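Local coordinates for protein 16S rRNA (guanine(1405)-N(7))-methyltransferase (PDB 6PI9) that probably methylates the N7 position of guanosine 1405 in 16S rRNA, using S-adenosyl-L-methionine, and so confers resistance to various aminoglycosides, at residues M2-L13 / F31-K42. Sequence-based numbering, arbitrary orientation.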
loop_
_atom_site.group_PDB
_atom_site.type_symbol
_atom_site.label_atom_id
_atom_site.label_comp_id
_atom_site.label_asym_id
_atom_site.label_seq_id
_atom_site.Cartn_x
_atom_site.Cartn_y
_atom_site.Cartn_z
ATOM N N MET A 2 -25.179 20.387 9.801
ATOM C CA MET A 2 -24.205 20.113 8.750
ATOM C C MET A 2 -24.595 20.819 7.449
ATOM O O MET A 2 -25.780 20.920 7.113
ATOM C CB MET A 2 -24.075 18.602 8.514
ATOM C CG MET A 2 -23.039 18.220 7.443
ATOM S SD MET A 2 -22.093 16.732 7.835
ATOM C CE MET A 2 -20.831 16.734 6.575
ATOM N N ASP A 3 -23.590 21.302 6.721
ATOM C CA ASP A 3 -23.814 21.896 5.408
ATOM C C ASP A 3 -24.319 20.841 4.422
ATOM O O ASP A 3 -23.904 19.682 4.467
ATOM C CB ASP A 3 -22.517 22.534 4.907
ATOM C CG ASP A 3 -22.738 23.501 3.778
ATOM O OD1 ASP A 3 -23.897 23.636 3.337
ATOM O OD2 ASP A 3 -21.755 24.141 3.338
ATOM N N GLU A 4 -25.227 21.253 3.523
ATOM C CA GLU A 4 -25.893 20.304 2.623
ATOM C C GLU A 4 -24.930 19.763 1.573
ATOM O O GLU A 4 -24.949 18.563 1.254
ATOM C CB GLU A 4 -27.086 20.990 1.947
ATOM C CG GLU A 4 -28.147 21.356 2.951
ATOM C CD GLU A 4 -28.104 22.839 3.307
ATOM O OE1 GLU A 4 -29.129 23.544 3.109
ATOM O OE2 GLU A 4 -27.028 23.297 3.774
ATOM N N ARG A 5 -24.094 20.636 1.017
ATOM C CA ARG A 5 -23.068 20.189 0.082
ATOM C C ARG A 5 -22.012 19.337 0.767
ATOM O O ARG A 5 -21.463 18.434 0.132
ATOM C CB ARG A 5 -22.403 21.372 -0.603
ATOM C CG ARG A 5 -23.397 22.382 -1.181
ATOM C CD ARG A 5 -22.698 23.717 -1.447
ATOM N NE ARG A 5 -21.618 23.595 -2.431
ATOM C CZ ARG A 5 -20.325 23.825 -2.180
ATOM N NH1 ARG A 5 -19.908 24.168 -0.954
ATOM N NH2 ARG A 5 -19.429 23.688 -3.153
ATOM N N ALA A 6 -21.705 19.595 2.038
ATOM C CA ALA A 6 -20.861 18.646 2.766
ATOM C C ALA A 6 -21.543 17.289 2.894
ATOM O O ALA A 6 -20.894 16.234 2.819
ATOM C CB ALA A 6 -20.535 19.180 4.157
ATOM N N GLN A 7 -22.868 17.282 3.130
ATOM C CA GLN A 7 -23.519 15.986 3.324
ATOM C C GLN A 7 -23.582 15.221 2.010
ATOM O O GLN A 7 -23.453 13.995 1.999
ATOM C CB GLN A 7 -24.933 16.163 3.908
ATOM C CG GLN A 7 -25.625 14.848 4.246
ATOM C CD GLN A 7 -24.980 14.065 5.384
ATOM O OE1 GLN A 7 -24.795 14.581 6.491
ATOM N NE2 GLN A 7 -24.687 12.782 5.132
ATOM N N ALA A 8 -23.739 15.932 0.893
ATOM C CA ALA A 8 -23.732 15.273 -0.409
ATOM C C ALA A 8 -22.390 14.605 -0.667
ATOM O O ALA A 8 -22.329 13.482 -1.191
ATOM C CB ALA A 8 -24.032 16.285 -1.510
ATOM N N ALA A 9 -21.299 15.273 -0.287
ATOM C CA ALA A 9 -19.992 14.648 -0.450
ATOM C C ALA A 9 -19.851 13.427 0.469
ATOM O O ALA A 9 -19.374 12.370 0.035
ATOM C CB ALA A 9 -18.886 15.662 -0.162
ATOM N N LEU A 10 -20.245 13.560 1.734
ATOM C CA LEU A 10 -20.248 12.394 2.623
ATOM C C LEU A 10 -21.121 11.284 2.051
ATOM O O LEU A 10 -20.743 10.108 2.072
ATOM C CB LEU A 10 -20.732 12.810 4.013
ATOM C CG LEU A 10 -20.836 11.700 5.059
ATOM C CD1 LEU A 10 -19.523 10.929 5.091
ATOM C CD2 LEU A 10 -21.154 12.274 6.409
ATOM N N ASP A 11 -22.299 11.637 1.530
ATOM C CA ASP A 11 -23.177 10.622 0.931
ATOM C C ASP A 11 -22.495 9.891 -0.223
ATOM O O ASP A 11 -22.679 8.679 -0.396
ATOM C CB ASP A 11 -24.475 11.269 0.446
ATOM C CG ASP A 11 -25.368 11.692 1.571
ATOM O OD1 ASP A 11 -25.164 11.188 2.710
ATOM O OD2 ASP A 11 -26.298 12.495 1.327
ATOM N N ALA A 12 -21.711 10.608 -1.041
ATOM C CA ALA A 12 -20.981 9.946 -2.115
ATOM C C ALA A 12 -19.948 8.979 -1.575
ATOM O O ALA A 12 -19.651 7.973 -2.228
ATOM C CB ALA A 12 -20.260 10.962 -3.024
ATOM N N LEU A 13 -19.428 9.260 -0.437
ATOM C CA LEU A 13 -18.514 8.372 0.129
ATOM C C LEU A 13 -19.265 7.171 0.689
ATOM O O LEU A 13 -18.958 6.076 0.406
ATOM C CB LEU A 13 -17.844 9.131 1.216
ATOM C CG LEU A 13 -16.385 9.085 1.482
ATOM C CD1 LEU A 13 -15.504 9.021 0.292
ATOM C CD2 LEU A 13 -16.007 10.181 2.399
ATOM N N PHE A 31 -14.108 11.396 7.311
ATOM C CA PHE A 31 -14.508 12.547 6.507
ATOM C C PHE A 31 -14.630 13.805 7.372
ATOM O O PHE A 31 -14.249 14.911 6.942
ATOM C CB PHE A 31 -15.814 12.205 5.780
ATOM C CG PHE A 31 -16.379 13.355 4.955
ATOM C CD1 PHE A 31 -15.889 13.641 3.673
ATOM C CD2 PHE A 31 -17.352 14.165 5.491
ATOM C CE1 PHE A 31 -16.405 14.694 2.938
ATOM C CE2 PHE A 31 -17.862 15.234 4.772
ATOM C CZ PHE A 31 -17.409 15.484 3.495
ATOM N N MET A 32 -15.222 13.687 8.561
ATOM C CA MET A 32 -15.388 14.886 9.389
ATOM C C MET A 32 -14.048 15.435 9.905
ATOM O O MET A 32 -13.922 16.649 10.144
ATOM C CB MET A 32 -16.317 14.579 10.575
ATOM C CG MET A 32 -17.739 14.268 10.172
ATOM S SD MET A 32 -18.533 15.481 9.107
ATOM C CE MET A 32 -18.657 16.891 10.219
ATOM N N GLU A 33 -13.047 14.572 10.101
ATOM C CA GLU A 33 -11.720 15.068 10.448
ATOM C C GLU A 33 -11.114 15.876 9.302
ATOM O O GLU A 33 -10.398 16.866 9.531
ATOM C CB GLU A 33 -10.804 13.894 10.806
ATOM C CG GLU A 33 -11.148 13.256 12.116
ATOM C CD GLU A 33 -10.312 12.007 12.416
ATOM O OE1 GLU A 33 -9.401 11.715 11.607
ATOM O OE2 GLU A 33 -10.589 11.318 13.438
ATOM N N LEU A 34 -11.433 15.515 8.059
ATOM C CA LEU A 34 -10.818 16.189 6.908
ATOM C C LEU A 34 -11.622 17.379 6.429
ATOM O O LEU A 34 -11.052 18.344 5.853
ATOM C CB LEU A 34 -10.647 15.193 5.753
ATOM C CG LEU A 34 -9.630 14.088 6.110
ATOM C CD1 LEU A 34 -9.737 12.907 5.141
ATOM C CD2 LEU A 34 -8.220 14.659 6.103
ATOM N N LEU A 35 -12.926 17.335 6.676
ATOM C CA LEU A 35 -13.813 18.384 6.190
ATOM C C LEU A 35 -13.368 19.775 6.562
ATOM O O LEU A 35 -13.619 20.679 5.770
ATOM C CB LEU A 35 -15.255 18.172 6.677
ATOM C CG LEU A 35 -16.226 19.266 6.196
ATOM C CD1 LEU A 35 -16.382 19.267 4.698
ATOM C CD2 LEU A 35 -17.536 19.025 6.831
ATOM N N PRO A 36 -12.772 20.074 7.704
ATOM C CA PRO A 36 -12.341 21.474 7.920
ATOM C C PRO A 36 -11.045 21.857 7.243
ATOM O O PRO A 36 -10.732 23.063 7.212
ATOM C CB PRO A 36 -12.215 21.588 9.446
ATOM C CG PRO A 36 -12.169 20.171 9.937
ATOM C CD PRO A 36 -12.917 19.337 8.973
ATOM N N ARG A 37 -10.352 20.929 6.594
ATOM C CA ARG A 37 -9.131 21.301 5.880
ATOM C C ARG A 37 -9.288 21.642 4.373
ATOM O O ARG A 37 -8.297 22.006 3.759
ATOM C CB ARG A 37 -8.114 20.174 6.021
ATOM C CG ARG A 37 -8.063 19.807 7.494
ATOM C CD ARG A 37 -7.091 18.660 7.770
ATOM N NE ARG A 37 -7.195 18.021 9.096
ATOM C CZ ARG A 37 -6.568 16.868 9.370
ATOM N NH1 ARG A 37 -5.853 16.282 8.393
ATOM N NH2 ARG A 37 -6.644 16.288 10.586
ATOM N N TYR A 38 -10.450 21.551 3.680
ATOM C CA TYR A 38 -10.561 21.812 2.215
ATOM C C TYR A 38 -11.671 22.870 2.123
ATOM O O TYR A 38 -12.674 22.758 2.833
ATOM C CB TYR A 38 -10.808 20.505 1.445
ATOM C CG TYR A 38 -9.655 19.575 1.518
ATOM C CD1 TYR A 38 -8.576 19.673 0.649
ATOM C CD2 TYR A 38 -9.625 18.627 2.520
ATOM C CE1 TYR A 38 -7.521 18.809 0.810
ATOM C CE2 TYR A 38 -8.566 17.784 2.688
ATOM C CZ TYR A 38 -7.527 17.914 1.813
ATOM O OH TYR A 38 -6.494 17.066 1.995
ATOM N N ARG A 39 -11.628 23.798 1.203
ATOM C CA ARG A 39 -12.805 24.616 0.953
ATOM C C ARG A 39 -13.898 23.830 0.230
ATOM O O ARG A 39 -15.023 24.008 0.526
ATOM C CB ARG A 39 -12.466 25.868 0.132
ATOM C CG ARG A 39 -13.403 26.995 0.516
ATOM C CD ARG A 39 -13.557 28.062 -0.502
ATOM N NE ARG A 39 -14.813 28.818 -0.407
ATOM C CZ ARG A 39 -15.335 29.364 0.679
ATOM N NH1 ARG A 39 -14.754 29.271 1.850
ATOM N NH2 ARG A 39 -16.465 30.019 0.595
ATOM N N LYS A 40 -13.556 22.944 -0.673
ATOM C CA LYS A 40 -14.551 22.257 -1.468
ATOM C C LYS A 40 -14.847 20.920 -0.802
ATOM O O LYS A 40 -13.925 20.123 -0.641
ATOM C CB LYS A 40 -14.015 22.012 -2.857
ATOM C CG LYS A 40 -14.075 23.238 -3.798
ATOM C CD LYS A 40 -13.301 22.918 -5.070
ATOM C CE LYS A 40 -14.289 22.415 -6.140
ATOM N NZ LYS A 40 -15.181 23.437 -6.803
ATOM N N PRO A 41 -16.088 20.625 -0.409
ATOM C CA PRO A 41 -16.306 19.319 0.227
ATOM C C PRO A 41 -15.958 18.154 -0.696
ATOM O O PRO A 41 -15.614 17.073 -0.210
ATOM C CB PRO A 41 -17.791 19.365 0.600
ATOM C CG PRO A 41 -18.427 20.404 -0.313
ATOM C CD PRO A 41 -17.323 21.442 -0.462
ATOM N N LYS A 42 -16.023 18.347 -2.020
ATOM C CA LYS A 42 -15.587 17.289 -2.930
ATOM C C LYS A 42 -14.088 17.011 -2.808
ATOM O O LYS A 42 -13.653 15.886 -3.067
ATOM C CB LYS A 42 -15.927 17.652 -4.369
ATOM C CG LYS A 42 -17.334 17.263 -4.768
ATOM C CD LYS A 42 -17.633 17.720 -6.211
ATOM C CE LYS A 42 -18.981 17.151 -6.668
ATOM N NZ LYS A 42 -19.350 17.601 -8.074
#
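Phe31 is a knob that fits into a hole formed by Ala6, Ala9, Leu10 and Leu13 of helix 4-14. Leu10 lies over one face of the ring, where its CB makes a CH-pi contact, 4.2 Å from the ring centroid and 26° off the normal. Leu13 CD2 meets Phe31 CD1 obliquely at 3.7 Å, and Ala9 CB lies 3.9 Å from Phe31 CZ. At the ring edge, near its plane, Met2 CE comes within 3.8 Å of Phe31 CE2. The same methyl reaches the sulfur of Met32, with Met2 CE 3.6 Å from Met32 SD, so the two methionines meet tip to tip. Met2 is poorly ordered, so its contacts are less certain. With CG anti to the backbone N (chi1 177°), the Phe31 ring is placed among Ala6, Ala9, Leu10 and Leu13.

Pro41 fills the next place along the interface. Pro41 CB packs against Ala6 CA at 3.8 Å and Ala9 CB at 3.9 Å. The small side chains of Ala6 and Ala9 probably let the helix backbone come close to Pro41. Arg5 bends at chi3 (62°), and Pro41 CG lies against one face of its guanidinium, displaced toward the rim of the group. Leu35 CD2 touches Ala6 CB at 4.0 Å. The packing is mostly apolar, bordered by the Arg5 guanidinium and by backbone carbonyl oxygens.

Asp3 and Lys40 stand at the N-cap positions of helices 4-14 and 41-57. Helix 4-14 thus packs on the end of helix 24-34 and the start of helix 41-57. Leu13 extends the packing to Val27 and Ala48. This N-terminal helical region lies to one side of the Rossmann-like methyltransferase sheet.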